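Local coordinates for protein voltage-sensor containing phosphatase (Ciona intestinalis, PDB 3V0D) that probably removes phosphate from membrane phosphoinositides under the control of a voltage sensor, through a PTEN-like phosphatase domain joined to a C2 domain, at residues R16-D21 with L25-V30; P40-G43 with F48-P51; R57-K60 with K66-I69. The protein carries 1 engineered substitution. All blocks are in the same frame, centred on the assembly; numbering follows the deposited sequence. Where two conformers were deposited one is given.

Three contacts in a tensin-type phosphatase domain follow one another along the chain, each closing before the next opens. Interactions 1 and 2 have centres about 14 Å apart and meet where Asn50 OD1 lies 2.8 Å from Asp26 N, probably a hydrogen bond, which ties the corner at Asp26 to strand 50-51. Interaction 3, centred equally far from interaction 1, is joined to it through Phe58, whose ring meets Tyr18, Leu27 and Tyr29 and whose CB meets Leu25. Interactions 2 and 3 do not touch, but helix 52-62 follows strand 50-51. Ile69 of interaction 3 packs on His125, at the end of strand 121-125, which by family resemblance probably leads into the phosphatase P-loop.

Interaction 1 (R16-D21 with L25-V30); sequences RRYRKD and LDLTYV
Leu25 pairs with Tyr18 through two backbone bonds: Tyr18 N to Leu25 O, a short 2.7 Å and almost straight, and Leu25 N to Tyr18 O at 2.9 Å. Its peptide link to Asp26 also lies under one face of the Arg17 guanidinium, reached because the arginine bends at chi2 (94°), while Asp24 takes the charge of that group in a salt bridge. At Asp26 the chain turns a corner. The carboxylate lies alongside the Arg16 side chain, with OD1 3.4 Å from Arg16 CB, and its salt bridge goes to Arg161. Leu27 N then reaches back to Arg16 O over 2.9 Å in a bent bond of 133°, and a water that donates to Leu27 O (2.7 Å) also reaches Arg17 O weakly. Thr28 brings OG1 to 3.6 Å from Arg16 CA and bonds Arg161 as well. Last comes Tyr29, whose ring edge, at CE1, meets Tyr18 CE1 at 3.9 Å, its hydroxyl held by His63. Strands 17-20 and 23-25 thus form a beta hairpin whose second arm turns at Asp26, sending the chain into the mixed central sheet of the phosphatase domain.

Interaction 2 (P40-G43 with F48-P51); sequences PSSG and FRNP
Arg49 places CG between its own backbone N and carbonyl carbon (chi1 57°), and a bend at chi3 (-95°) then swings the guanidinium across Ser41 to the carbonyl of Ser42. Ser41 turns OG away from its carbonyl carbon (chi1 -57°), which sets the hydroxyl 3.6 Å from Arg49 CB; it merely packs there, its hydrogen bond going to the carbonyl of Phe39. Ser41 CB lies under one face of the guanidinium, 3.6 Å from Arg49 NE. At the far end of the arginine, NH2 donates to Ser42 O over 2.8 Å. This bond uses a carbonyl lone pair, and the acceptor lies close to the guanidinium plane. A water at the edge of the same group accepts from Arg49 NE at 2.8 Å and lies 2.9 Å from Ser42 O, to which it can donate. A direct and a possible bridged link thus meet at one oxygen, which probably restrains the rotation of the flat group.

Beside these side-chain bonds the backbones run parallel. Ser41 N donates to Asn50 O in a nearly straight bond of 2.8 Å, and the same oxygen receives a CA-H contact from Pro40. Farther on, Pro51 CB rests 3.6 Å from Gly43 O. The pairing is short and weakly bonded: strand 50-51 flanks the end of strand 34-41, and Pro51 is the N-cap of helix 52-62. A backbone bond between Ser41 and Ile52 links the sheet to the helix start, while Asn50 packs on Val55 and sends its carboxamide oxygen to Asp26, connecting strand 50-51 to the corner before strand 27-29.

Interaction 3 (R57-K60 with K66-I69); sequences RFFK and KFRI
Phe59 and Phe67 form the tight half of this contact, where helix 52-62 faces strand 67-73. The methylene CB of Phe59 sits over the centre of the Phe67 ring, 3.6 Å from the centroid and only 10° off the ring normal, a well-aimed CH-pi contact. Phe67 CG lies between its backbone N and carbonyl carbon (chi1 66°), a rotamer that presents the ring face to the helix. The two rings themselves meet obliquely, their planes 46° apart. Ile69, coming from the strand to meet Phe59 head on, sets CD1 over the centre of its ring, 3.9 Å from the centroid, while Phe58 CD2 covers the other face; the ring is thus sandwiched.

The Lys60 side is looser. The Lys60 side chain comes no nearer than 4.5 Å, from its CG to Phe67 CE2, and runs out along the exposed surface to the carbonyl of Lys82. The side-chain contacts between helix and strand are apolar, and Phe59 and Ile69 both also pack on Met37 and Ala123 of the adjoining strands. Helix 52-62 is thereby packed by aromatic and aliphatic side chains on the mixed sheet, whose strand 67-73 lies beside strand 121-125, the one leading to the probable phosphatase P-loop.

Interaction 1 (R16-D21 with L25-V30)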
loop_
_atom_site.group_PDB
_atom_site.type_symbol
_atom_site.label_atom_id
_atom_site.label_comp_id
_atom_site.label_asym_id
_atom_site.label_seq_id
_atom_site.Cartn_x
_atom_site.Cartn_y
_atom_site.Cartn_z
ATOM N N ARG A 16 -7.590 -6.181 -18.732
ATOM C CA ARG A 16 -7.846 -4.821 -18.277
ATOM C C ARG A 16 -8.894 -4.096 -19.114
ATOM O O ARG A 16 -9.330 -3.015 -18.734
ATOM C CB ARG A 16 -6.553 -3.997 -18.257
ATOM C CG ARG A 16 -5.510 -4.471 -17.260
ATOM C CD ARG A 16 -4.501 -3.371 -16.968
ATOM N NE ARG A 16 -3.172 -3.905 -16.670
ATOM C CZ ARG A 16 -2.737 -4.244 -15.459
ATOM N NH1 ARG A 16 -3.523 -4.112 -14.396
ATOM N NH2 ARG A 16 -1.504 -4.719 -15.308
ATOM N N ARG A 17 -9.303 -4.687 -20.240
ATOM C CA ARG A 17 -10.111 -3.964 -21.231
ATOM C C ARG A 17 -11.562 -4.442 -21.385
ATOM O O ARG A 17 -11.813 -5.623 -21.666
ATOM C CB ARG A 17 -9.409 -3.992 -22.588
ATOM C CG ARG A 17 -9.771 -2.837 -23.471
ATOM C CD ARG A 17 -8.769 -1.706 -23.338
ATOM N NE ARG A 17 -9.421 -0.436 -23.609
ATOM C CZ ARG A 17 -9.046 0.729 -23.095
ATOM N NH1 ARG A 17 -8.009 0.804 -22.259
ATOM N NH2 ARG A 17 -9.732 1.817 -23.400
ATOM N N TYR A 18 -12.505 -3.510 -21.216
ATOM C CA TYR A 18 -13.922 -3.728 -21.505
ATOM C C TYR A 18 -14.232 -3.125 -22.884
ATOM O O TYR A 18 -14.232 -1.907 -23.055
ATOM C CB TYR A 18 -14.811 -3.094 -20.411
ATOM C CG TYR A 18 -16.292 -3.382 -20.563
ATOM C CD1 TYR A 18 -16.899 -4.418 -19.849
ATOM C CD2 TYR A 18 -17.079 -2.657 -21.472
ATOM C CE1 TYR A 18 -18.257 -4.708 -20.007
ATOM C CE2 TYR A 18 -18.433 -2.939 -21.635
ATOM C CZ TYR A 18 -19.019 -3.964 -20.899
ATOM O OH TYR A 18 -20.363 -4.229 -21.065
ATOM N N ARG A 19 -14.471 -3.989 -23.870
ATOM C CA ARG A 19 -14.730 -3.553 -25.248
ATOM C C ARG A 19 -16.021 -4.193 -25.718
ATOM O O ARG A 19 -16.006 -5.252 -26.367
ATOM C CB ARG A 19 -13.588 -3.953 -26.181
ATOM C CG ARG A 19 -12.255 -3.264 -25.950
ATOM C CD ARG A 19 -11.240 -3.701 -27.020
ATOM N NE ARG A 19 -9.856 -3.348 -26.685
ATOM C CZ ARG A 19 -9.206 -2.273 -27.137
ATOM N NH1 ARG A 19 -7.948 -2.053 -26.766
ATOM N NH2 ARG A 19 -9.799 -1.415 -27.961
ATOM N N LYS A 20 -17.135 -3.541 -25.402
ATOM C CA LYS A 20 -18.459 -4.128 -25.541
ATOM C C LYS A 20 -19.528 -3.041 -25.535
ATOM O O LYS A 20 -19.388 -2.025 -24.849
ATOM C CB LYS A 20 -18.699 -5.112 -24.388
ATOM C CG LYS A 20 -19.807 -6.128 -24.608
ATOM C CD LYS A 20 -19.548 -7.409 -23.816
ATOM C CE LYS A 20 -19.915 -7.273 -22.343
ATOM N NZ LYS A 20 -19.584 -8.517 -21.584
ATOM N N ASP A 21 -20.585 -3.259 -26.317
ATOM C CA ASP A 21 -21.784 -2.412 -26.313
ATOM C C ASP A 21 -21.492 -0.921 -26.485
ATOM O O ASP A 21 -22.146 -0.081 -25.870
ATOM C CB ASP A 21 -22.611 -2.659 -25.046
ATOM C CG ASP A 21 -22.970 -4.119 -24.861
ATOM O OD1 ASP A 21 -22.861 -4.614 -23.718
ATOM O OD2 ASP A 21 -23.345 -4.778 -25.863
ATOM N N LEU A 25 -13.126 0.718 -22.515
ATOM C CA LEU A 25 -12.613 1.247 -21.250
ATOM C C LEU A 25 -11.642 0.295 -20.563
ATOM O O LEU A 25 -11.776 -0.930 -20.679
ATOM C CB LEU A 25 -13.780 1.555 -20.294
ATOM C CG LEU A 25 -14.749 2.672 -20.712
ATOM C CD1 LEU A 25 -15.980 2.676 -19.815
ATOM C CD2 LEU A 25 -14.074 4.049 -20.691
ATOM N N ASP A 26 -10.693 0.874 -19.826
ATOM C CA ASP A 26 -9.834 0.127 -18.919
ATOM C C ASP A 26 -10.649 -0.126 -17.638
ATOM O O ASP A 26 -10.708 0.714 -16.738
ATOM C CB ASP A 26 -8.559 0.935 -18.636
ATOM C CG ASP A 26 -7.525 0.172 -17.812
ATOM O OD1 ASP A 26 -7.820 -0.932 -17.315
ATOM O OD2 ASP A 26 -6.373 0.672 -17.721
ATOM N N LEU A 27 -11.306 -1.277 -17.580
ATOM C CA LEU A 27 -12.320 -1.561 -16.577
ATOM C C LEU A 27 -12.474 -3.067 -16.561
ATOM O O LEU A 27 -12.565 -3.700 -17.623
ATOM C CB LEU A 27 -13.619 -0.852 -16.979
ATOM C CG LEU A 27 -14.841 -0.978 -16.062
ATOM C CD1 LEU A 27 -15.755 0.227 -16.227
ATOM C CD2 LEU A 27 -15.633 -2.297 -16.306
ATOM N N THR A 28 -12.502 -3.628 -15.353
ATOM C CA THR A 28 -12.538 -5.065 -15.164
ATOM C C THR A 28 -13.619 -5.416 -14.158
ATOM O O THR A 28 -13.621 -4.866 -13.045
ATOM C CB THR A 28 -11.183 -5.568 -14.599
ATOM O OG1 THR A 28 -10.106 -5.171 -15.465
ATOM C CG2 THR A 28 -11.178 -7.085 -14.367
ATOM N N TYR A 29 -14.497 -6.361 -14.493
ATOM C CA TYR A 29 -15.369 -6.985 -13.505
ATOM C C TYR A 29 -14.569 -8.036 -12.752
ATOM O O TYR A 29 -14.353 -9.146 -13.230
ATOM C CB TYR A 29 -16.609 -7.607 -14.151
ATOM C CG TYR A 29 -17.657 -6.600 -14.522
ATOM C CD1 TYR A 29 -17.610 -5.924 -15.741
ATOM C CD2 TYR A 29 -18.682 -6.296 -13.639
ATOM C CE1 TYR A 29 -18.581 -5.000 -16.085
ATOM C CE2 TYR A 29 -19.675 -5.370 -13.965
ATOM C CZ TYR A 29 -19.613 -4.718 -15.197
ATOM O OH TYR A 29 -20.570 -3.799 -15.553
ATOM N N VAL A 30 -14.044 -7.654 -11.597
ATOM C CA VAL A 30 -13.340 -8.598 -10.731
ATOM C C VAL A 30 -14.297 -9.706 -10.277
ATOM O O VAL A 30 -13.933 -10.880 -10.298
ATOM C CB VAL A 30 -12.670 -7.860 -9.556
ATOM C CG1 VAL A 30 -12.031 -8.858 -8.582
ATOM C CG2 VAL A 30 -11.615 -6.857 -10.090
HETATM O O HOH W 1 -13.345 -6.022 -18.867
#

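Interaction 2 (P40-G43 with F48-P51)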
loop_
_atom_site.group_PDB
_atom_site.type_symbol
_atom_site.label_atom_id
_atom_site.label_comp_id
_atom_site.label_asym_id
_atom_site.label_seq_id
_atom_site.Cartn_x
_atom_site.Cartn_y
_atom_site.Cartn_z
ATOM N N PRO A 40 -10.901 8.044 -13.994
ATOM C CA PRO A 40 -11.816 8.678 -14.966
ATOM C C PRO A 40 -11.273 10.069 -15.282
ATOM O O PRO A 40 -11.357 10.991 -14.454
ATOM C CB PRO A 40 -13.164 8.737 -14.224
ATOM C CG PRO A 40 -12.913 8.449 -12.829
ATOM C CD PRO A 40 -11.485 8.013 -12.639
ATOM N N SER A 41 -10.727 10.210 -16.485
ATOM C CA SER A 41 -9.873 11.336 -16.818
ATOM C C SER A 41 -10.617 12.490 -17.480
ATOM O O SER A 41 -11.666 12.308 -18.096
ATOM C CB SER A 41 -8.749 10.829 -17.710
ATOM O OG SER A 41 -8.055 9.790 -17.044
ATOM N N SER A 42 -10.035 13.683 -17.348
ATOM C CA SER A 42 -10.630 14.921 -17.815
ATOM C C SER A 42 -10.649 14.976 -19.319
ATOM O O SER A 42 -9.729 14.475 -19.980
ATOM C CB SER A 42 -9.865 16.131 -17.261
ATOM O OG SER A 42 -8.507 16.134 -17.677
ATOM N N GLY A 43 -11.704 15.587 -19.850
ATOM C CA GLY A 43 -11.818 15.792 -21.290
ATOM C C GLY A 43 -12.125 14.527 -22.081
ATOM O O GLY A 43 -12.362 13.448 -21.504
ATOM N N PHE A 48 -4.870 6.268 -23.994
ATOM C CA PHE A 48 -4.412 5.650 -22.756
ATOM C C PHE A 48 -5.088 6.244 -21.541
ATOM O O PHE A 48 -4.470 6.372 -20.467
ATOM C CB PHE A 48 -2.880 5.638 -22.657
ATOM C CG PHE A 48 -2.214 5.118 -23.902
ATOM C CD1 PHE A 48 -2.621 3.907 -24.477
ATOM C CD2 PHE A 48 -1.203 5.840 -24.517
ATOM C CE1 PHE A 48 -2.013 3.427 -25.648
ATOM C CE2 PHE A 48 -0.598 5.366 -25.678
ATOM C CZ PHE A 48 -1.004 4.164 -26.247
ATOM N N ARG A 49 -6.366 6.592 -21.703
ATOM C CA ARG A 49 -7.173 6.996 -20.559
ATOM C C ARG A 49 -8.657 6.764 -20.788
ATOM O O ARG A 49 -9.128 6.742 -21.936
ATOM C CB ARG A 49 -6.890 8.447 -20.203
ATOM C CG ARG A 49 -7.134 9.393 -21.342
ATOM C CD ARG A 49 -6.234 10.648 -21.287
ATOM N NE ARG A 49 -6.922 11.767 -20.634
ATOM C CZ ARG A 49 -6.326 12.734 -19.938
ATOM N NH1 ARG A 49 -5.005 12.742 -19.789
ATOM N NH2 ARG A 49 -7.056 13.698 -19.382
ATOM N N ASN A 50 -9.380 6.594 -19.686
ATOM C CA ASN A 50 -10.818 6.461 -19.697
ATOM C C ASN A 50 -11.438 7.841 -19.558
ATOM O O ASN A 50 -11.325 8.450 -18.524
ATOM C CB ASN A 50 -11.280 5.686 -18.457
ATOM C CG ASN A 50 -10.998 4.190 -18.508
ATOM O OD1 ASN A 50 -10.456 3.661 -19.488
ATOM N ND2 ASN A 50 -11.352 3.500 -17.416
ATOM N N PRO A 51 -12.086 8.362 -20.605
ATOM C CA PRO A 51 -12.704 9.689 -20.476
ATOM C C PRO A 51 -13.837 9.644 -19.465
ATOM O O PRO A 51 -14.674 8.732 -19.506
ATOM C CB PRO A 51 -13.237 9.962 -21.885
ATOM C CG PRO A 51 -12.479 9.029 -22.794
ATOM C CD PRO A 51 -12.260 7.793 -21.950
HETATM O O HOH W 2 -9.746 11.752 -20.978
#

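Interaction 3 (R57-K60 with K66-I69)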
loop_
_atom_site.group_PDB
_atom_site.type_symbol
_atom_site.label_atom_id
_atom_site.label_comp_id
_atom_site.label_asym_id
_atom_site.label_seq_id
_atom_site.Cartn_x
_atom_site.Cartn_y
_atom_site.Cartn_z
ATOM N N ARG A 57 -21.186 7.594 -18.279
ATOM C CA ARG A 57 -22.183 6.971 -19.156
ATOM C C ARG A 57 -22.293 5.461 -18.925
ATOM O O ARG A 57 -23.387 4.910 -18.900
ATOM C CB ARG A 57 -21.878 7.281 -20.635
ATOM C CG ARG A 57 -22.954 6.826 -21.621
ATOM C CD ARG A 57 -22.671 7.314 -23.032
ATOM N NE ARG A 57 -21.569 6.616 -23.697
ATOM C CZ ARG A 57 -21.701 5.477 -24.380
ATOM N NH1 ARG A 57 -20.642 4.930 -24.973
ATOM N NH2 ARG A 57 -22.888 4.882 -24.475
ATOM N N PHE A 58 -21.150 4.791 -18.775
ATOM C CA PHE A 58 -21.139 3.364 -18.509
ATOM C C PHE A 58 -21.971 3.019 -17.277
ATOM O O PHE A 58 -22.821 2.131 -17.315
ATOM C CB PHE A 58 -19.685 2.888 -18.336
ATOM C CG PHE A 58 -19.545 1.415 -18.015
ATOM C CD1 PHE A 58 -19.338 0.484 -19.037
ATOM C CD2 PHE A 58 -19.643 0.949 -16.693
ATOM C CE1 PHE A 58 -19.214 -0.871 -18.741
ATOM C CE2 PHE A 58 -19.539 -0.413 -16.394
ATOM C CZ PHE A 58 -19.323 -1.327 -17.420
ATOM N N PHE A 59 -21.703 3.704 -16.173
ATOM C CA PHE A 59 -22.402 3.386 -14.928
ATOM C C PHE A 59 -23.881 3.721 -14.946
ATOM O O PHE A 59 -24.707 2.934 -14.486
ATOM C CB PHE A 59 -21.653 3.984 -13.734
ATOM C CG PHE A 59 -20.434 3.190 -13.421
ATOM C CD1 PHE A 59 -20.567 1.971 -12.748
ATOM C CD2 PHE A 59 -19.173 3.595 -13.850
ATOM C CE1 PHE A 59 -19.475 1.167 -12.521
ATOM C CE2 PHE A 59 -18.070 2.792 -13.625
ATOM C CZ PHE A 59 -18.219 1.571 -12.953
ATOM N N LYS A 60 -24.215 4.864 -15.527
ATOM C CA LYS A 60 -25.613 5.256 -15.633
ATOM C C LYS A 60 -26.405 4.307 -16.537
ATOM O O LYS A 60 -27.604 4.085 -16.311
ATOM C CB LYS A 60 -25.704 6.682 -16.150
ATOM C CG LYS A 60 -25.233 7.679 -15.122
ATOM C CD LYS A 60 -25.324 9.080 -15.648
ATOM C CE LYS A 60 -24.600 10.054 -14.744
ATOM N NZ LYS A 60 -24.083 11.205 -15.555
ATOM N N LYS A 66 -27.514 2.084 -9.101
ATOM C CA LYS A 66 -27.056 0.922 -8.345
ATOM C C LYS A 66 -25.536 0.824 -8.324
ATOM O O LYS A 66 -24.985 -0.284 -8.192
ATOM C CB LYS A 66 -27.681 -0.358 -8.902
ATOM C CG LYS A 66 -29.180 -0.459 -8.606
ATOM C CD LYS A 66 -29.692 -1.894 -8.749
ATOM C CE LYS A 66 -31.190 -1.939 -8.894
ATOM N NZ LYS A 66 -31.888 -1.385 -7.712
ATOM N N PHE A 67 -24.853 1.963 -8.411
ATOM C CA PHE A 67 -23.393 1.957 -8.316
ATOM C C PHE A 67 -22.857 2.919 -7.262
ATOM O O PHE A 67 -23.485 3.935 -6.921
ATOM C CB PHE A 67 -22.758 2.262 -9.686
ATOM C CG PHE A 67 -23.025 3.659 -10.184
ATOM C CD1 PHE A 67 -22.195 4.706 -9.808
ATOM C CD2 PHE A 67 -24.122 3.938 -11.003
ATOM C CE1 PHE A 67 -22.441 6.006 -10.242
ATOM C CE2 PHE A 67 -24.363 5.245 -11.444
ATOM C CZ PHE A 67 -23.526 6.266 -11.051
ATOM N N ARG A 68 -21.650 2.613 -6.791
ATOM C CA ARG A 68 -20.888 3.505 -5.925
ATOM C C ARG A 68 -19.457 3.473 -6.435
ATOM O O ARG A 68 -18.912 2.387 -6.687
ATOM C CB ARG A 68 -20.984 3.082 -4.472
ATOM C CG ARG A 68 -20.450 4.057 -3.455
ATOM C CD ARG A 68 -21.114 3.783 -2.124
ATOM N NE ARG A 68 -20.718 4.693 -1.059
ATOM C CZ ARG A 68 -21.115 5.958 -0.987
ATOM N NH1 ARG A 68 -21.888 6.461 -1.943
ATOM N NH2 ARG A 68 -20.726 6.705 0.045
ATOM N N ILE A 69 -18.853 4.650 -6.571
ATOM C CA ILE A 69 -17.480 4.799 -7.080
ATOM C C ILE A 69 -16.560 5.155 -5.930
ATOM O O ILE A 69 -16.883 6.041 -5.135
ATOM C CB ILE A 69 -17.420 5.940 -8.128
ATOM C CG1 ILE A 69 -18.534 5.823 -9.191
ATOM C CG2 ILE A 69 -16.012 6.024 -8.750
ATOM C CD1 ILE A 69 -18.492 4.553 -10.010
#